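Local coordinates for protein Xaa-Pro dipeptidase (Pyrococcus horikoshii, PDB 1WY2) that probably hydrolyses dipeptides in which a nonpolar residue precedes a C-terminal proline, as a homodimeric metallopeptidase of the M24B family with two metal ions per subunit, at residues A[12-15]-A[16-20]; A[46-49]-A[50-53]. One frame throughout, in Å; residues are numbered along the deposited sequence.

Contact 1: residues A[12-15]-A[16-20]; sequences IEFM and DKNSI
Phe14 and Asn18 meet where helix 6-17 runs out, at a Schellman motif whose C-prime residue, Ser19, has positive phi. The motif's defining bond is short and nearly straight, Ile20 N giving its hydrogen to Met15 O at 2.8 Å. Asn18 N reaches the same oxygen from the opposite face of the carbonyl plane, so two donors grip it, whereas the companion bond from Ser19 N to Asp16 O is weak. On the packed, buried side Met15 and Ile20 cross at about a right angle, Met15 CG lying 4.1 Å from Ile20 CG2. With CG turned beside its own backbone N (chi1 -72°), Asn18 lays its amide back along the last turn, where ND2 donates to Phe14 O at 2.8 Å, almost straight (171°). Asn18 ND2 also rests over the centre of the Phe14 ring, 3.2 Å above its plane, with ring and amide planes 27° apart. Ile20 CD1 approaches Phe14 CE1 obliquely at 3.9 Å, and Val120 of helix 118-125 also touches the ring's side chain. With an alanine at Phe14, the Asn18 amide would probably lose the flat surface beneath it and Ile20 CD1 its aromatic neighbour, opening a gap toward helix 118-125. The exposed side is looser: Lys17 CE meets Glu13 CG at 3.6 Å, while Lys17 NZ stops 4.7 Å from Glu13 OE2.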
loop_
_atom_site.group_PDB
_atom_site.type_symbol
_atom_site.label_atom_id
_atom_site.label_comp_id
_atom_site.label_asym_id
_atom_site.label_seq_id
_atom_site.Cartn_x
_atom_site.Cartn_y
_atom_site.Cartn_z
ATOM N N ILE A 12 20.111 12.399 -16.201
ATOM C CA ILE A 12 20.377 13.437 -17.195
ATOM C C ILE A 12 21.051 12.823 -18.425
ATOM O O ILE A 12 20.773 13.225 -19.559
ATOM C CB ILE A 12 21.270 14.558 -16.611
ATOM C CG1 ILE A 12 20.463 15.374 -15.593
ATOM C CG2 ILE A 12 21.796 15.455 -17.731
ATOM C CD1 ILE A 12 21.279 16.373 -14.799
ATOM N N GLU A 13 21.934 11.852 -18.204
ATOM C CA GLU A 13 22.617 11.186 -19.313
ATOM C C GLU A 13 21.574 10.505 -20.194
ATOM O O GLU A 13 21.570 10.666 -21.415
ATOM C CB GLU A 13 23.602 10.142 -18.786
ATOM C CG GLU A 13 24.218 9.271 -19.874
ATOM C CD GLU A 13 25.236 8.287 -19.329
ATOM O OE1 GLU A 13 24.886 7.505 -18.420
ATOM O OE2 GLU A 13 26.387 8.291 -19.815
ATOM N N PHE A 14 20.687 9.745 -19.559
ATOM C CA PHE A 14 19.627 9.045 -20.270
ATOM C C PHE A 14 18.773 10.046 -21.042
ATOM O O PHE A 14 18.405 9.801 -22.192
ATOM C CB PHE A 14 18.762 8.263 -19.277
ATOM C CG PHE A 14 17.665 7.459 -19.922
ATOM C CD1 PHE A 14 16.404 8.010 -20.119
ATOM C CD2 PHE A 14 17.897 6.152 -20.335
ATOM C CE1 PHE A 14 15.384 7.268 -20.723
ATOM C CE2 PHE A 14 16.885 5.402 -20.940
ATOM C CZ PHE A 14 15.628 5.964 -21.132
ATOM N N MET A 15 18.464 11.173 -20.403
ATOM C CA MET A 15 17.661 12.220 -21.030
ATOM C C MET A 15 18.271 12.708 -22.337
ATOM O O MET A 15 17.589 12.777 -23.360
ATOM C CB MET A 15 17.521 13.420 -20.094
ATOM C CG MET A 15 16.574 13.222 -18.935
ATOM S SD MET A 15 16.693 14.593 -17.769
ATOM C CE MET A 15 16.414 15.963 -18.846
ATOM N N ASP A 16 19.555 13.055 -22.301
ATOM C CA ASP A 16 20.221 13.560 -23.495
ATOM C C ASP A 16 20.261 12.539 -24.618
ATOM O O ASP A 16 20.004 12.869 -25.775
ATOM C CB ASP A 16 21.647 14.010 -23.169
ATOM C CG ASP A 16 21.682 15.149 -22.180
ATOM O OD1 ASP A 16 20.830 16.062 -22.284
ATOM O OD2 ASP A 16 22.568 15.142 -21.301
ATOM N N LYS A 17 20.574 11.298 -24.272
ATOM C CA LYS A 17 20.664 10.235 -25.265
ATOM C C LYS A 17 19.320 9.844 -25.871
ATOM O O LYS A 17 19.271 9.256 -26.950
ATOM C CB LYS A 17 21.329 9.008 -24.644
ATOM C CG LYS A 17 22.751 9.269 -24.185
ATOM C CD LYS A 17 23.403 8.015 -23.636
ATOM C CE LYS A 17 24.849 8.275 -23.251
ATOM N NZ LYS A 17 25.643 8.777 -24.408
ATOM N N ASN A 18 18.233 10.178 -25.182
ATOM C CA ASN A 18 16.895 9.838 -25.657
ATOM C C ASN A 18 16.068 11.056 -26.064
ATOM O O ASN A 18 14.849 10.971 -26.210
ATOM C CB ASN A 18 16.156 9.035 -24.582
ATOM C CG ASN A 18 16.701 7.625 -24.433
ATOM O OD1 ASN A 18 16.271 6.702 -25.130
ATOM N ND2 ASN A 18 17.667 7.455 -23.539
ATOM N N SER A 19 16.742 12.186 -26.254
ATOM C CA SER A 19 16.083 13.424 -26.654
ATOM C C SER A 19 14.928 13.805 -25.733
ATOM O O SER A 19 13.844 14.163 -26.194
ATOM C CB SER A 19 15.575 13.309 -28.095
ATOM O OG SER A 19 16.639 13.038 -28.991
ATOM N N ILE A 20 15.166 13.722 -24.428
ATOM C CA ILE A 20 14.156 14.078 -23.440
ATOM C C ILE A 20 14.560 15.411 -22.821
ATOM O O ILE A 20 15.717 15.600 -22.448
ATOM C CB ILE A 20 14.054 13.006 -22.334
ATOM C CG1 ILE A 20 13.556 11.690 -22.938
ATOM C CG2 ILE A 20 13.134 13.493 -21.226
ATOM C CD1 ILE A 20 13.560 10.522 -21.969
#

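Contact 2: residues A[46-49]-A[50-53]; sequences LITG and ESAT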
loop_
_atom_site.group_PDB
_atom_site.type_symbol
_atom_site.label_atom_id
_atom_site.label_comp_id
_atom_site.label_asym_id
_atom_site.label_seq_id
_atom_site.Cartn_x
_atom_site.Cartn_y
_atom_site.Cartn_z
ATOM N N LEU A 46 11.703 17.229 -10.352
ATOM C CA LEU A 46 11.801 17.636 -11.747
ATOM C C LEU A 46 13.282 17.796 -12.066
ATOM O O LEU A 46 13.978 18.592 -11.434
ATOM C CB LEU A 46 11.072 18.963 -11.987
ATOM C CG LEU A 46 11.056 19.442 -13.441
ATOM C CD1 LEU A 46 10.352 18.413 -14.316
ATOM C CD2 LEU A 46 10.353 20.787 -13.530
ATOM N N ILE A 47 13.756 17.032 -13.042
ATOM C CA ILE A 47 15.157 17.076 -13.440
ATOM C C ILE A 47 15.321 17.660 -14.839
ATOM O O ILE A 47 14.660 17.222 -15.786
ATOM C CB ILE A 47 15.775 15.656 -13.427
ATOM C CG1 ILE A 47 15.738 15.087 -12.006
ATOM C CG2 ILE A 47 17.210 15.700 -13.940
ATOM C CD1 ILE A 47 16.062 13.604 -11.922
ATOM N N THR A 48 16.186 18.664 -14.958
ATOM C CA THR A 48 16.477 19.279 -16.250
ATOM C C THR A 48 17.971 19.082 -16.484
ATOM O O THR A 48 18.666 18.536 -15.629
ATOM C CB THR A 48 16.155 20.793 -16.278
ATOM O OG1 THR A 48 17.022 21.491 -15.378
ATOM C CG2 THR A 48 14.715 21.036 -15.888
ATOM N N GLY A 49 18.470 19.527 -17.630
ATOM C CA GLY A 49 19.881 19.344 -17.924
ATOM C C GLY A 49 20.863 19.968 -16.950
ATOM O O GLY A 49 22.005 19.518 -16.845
ATOM N N GLU A 50 20.430 20.992 -16.221
ATOM C CA GLU A 50 21.322 21.672 -15.288
ATOM C C GLU A 50 20.755 21.855 -13.886
ATOM O O GLU A 50 21.342 22.569 -13.071
ATOM C CB GLU A 50 21.704 23.044 -15.858
ATOM C CG GLU A 50 22.446 22.977 -17.191
ATOM C CD GLU A 50 22.726 24.356 -17.774
ATOM O OE1 GLU A 50 22.456 25.363 -17.088
ATOM O OE2 GLU A 50 23.220 24.430 -18.916
ATOM N N SER A 51 19.629 21.209 -13.590
ATOM C CA SER A 51 19.025 21.362 -12.272
ATOM C C SER A 51 18.148 20.189 -11.851
ATOM O O SER A 51 17.680 19.411 -12.681
ATOM C CB SER A 51 18.179 22.638 -12.230
ATOM O OG SER A 51 16.966 22.472 -12.953
ATOM N N ALA A 52 17.934 20.076 -10.546
ATOM C CA ALA A 52 17.080 19.035 -9.983
ATOM C C ALA A 52 16.359 19.684 -8.811
ATOM O O ALA A 52 16.998 20.207 -7.899
ATOM C CB ALA A 52 17.918 17.852 -9.509
ATOM N N THR A 53 15.030 19.658 -8.839
ATOM C CA THR A 53 14.235 20.274 -7.782
ATOM C C THR A 53 13.139 19.351 -7.264
ATOM O O THR A 53 12.489 18.651 -8.035
ATOM C CB THR A 53 13.554 21.564 -8.291
ATOM O OG1 THR A 53 14.539 22.434 -8.862
ATOM C CG2 THR A 53 12.852 22.287 -7.148
HETATM O O HOH W 1 14.662 21.372 -11.657
HETATM O O HOH W 2 18.223 23.427 -16.789
#
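Thr48 and Ser51 face each other across the turn of a beta hairpin, and their hydroxyls share a short hydrogen bond. The Thr48 side chain can be followed outward from the backbone. Thr48 CB lies 3.8 Å from Ser51 OG. From there the methyl branches off, Thr48 CG2 standing 4.0 Å from the same Ser51 OG. The other branch does the polar work: Thr48 OG1 sits between the backbone N and the carbonyl carbon (chi1 65°), a rotation that carries it across to Ser51 OG at 2.6 Å, where either hydroxyl could be the donor. Beyond that bond, Thr48 OG1 also holds a water at 2.7 Å, which in turn accepts weakly from Glu50 N.

The hydroxyl chain continues on the same face of the hairpin. Ser51 OG is hydrogen-bonded to a second water, which donates to Leu46 O at 2.9 Å and also bonds Thr53 OG1, tying the two strands together outside the backbone ladder. That ladder is regular away from the turn: Leu46 and Thr53 form a hydrogen-bonded pair, with Leu46 N on Thr53 O at 2.8 Å and Thr53 N returning the bond. Nearer the turn, Thr48 N bonds Ser51 O at 2.8 Å, but the return bond from Ser51 N to Thr48 O is weak. Between them lies the non-hydrogen-bonded pair Ile47 and Ala52, whose side chains occupy the other face; Ile47 CG1 meets Ala52 CB at 4.3 Å, and Val8 of helix 6-17 touches both residues. Strands 46-48 and 51-53 run almost exactly antiparallel, their N-to-C directions 175° apart, and Gly49 and Glu50, with backbone torsions roughly those of a type I turn, carry the chain round the tip of this beta hairpin within the mixed sheet of the creatinase/prolidase N-terminal domain.

In the fold
Contact 1 ends the first helix of the N-terminal domain and contact 2 turns the hairpin beneath it, the two centres lying about 12 Å apart. They touch directly, in helix-on-sheet packing: Ile12 CG1 rests on Ile47 CG2 at 3.7 Å, Ile12 CD1 reaches Thr48 O at 3.5 Å, and Met15 CE comes to 3.7 Å from Ile47 O. Ile12 makes most of these approaches, and its side chain meets that of Ile47 on the face of the hairpin that also carries Ala52. Both contacts lie away from the two-zinc site. A bound magnesium ion is much closer, about 4 Å from the side chain of Thr53 and about 12 Å from that of Ile12.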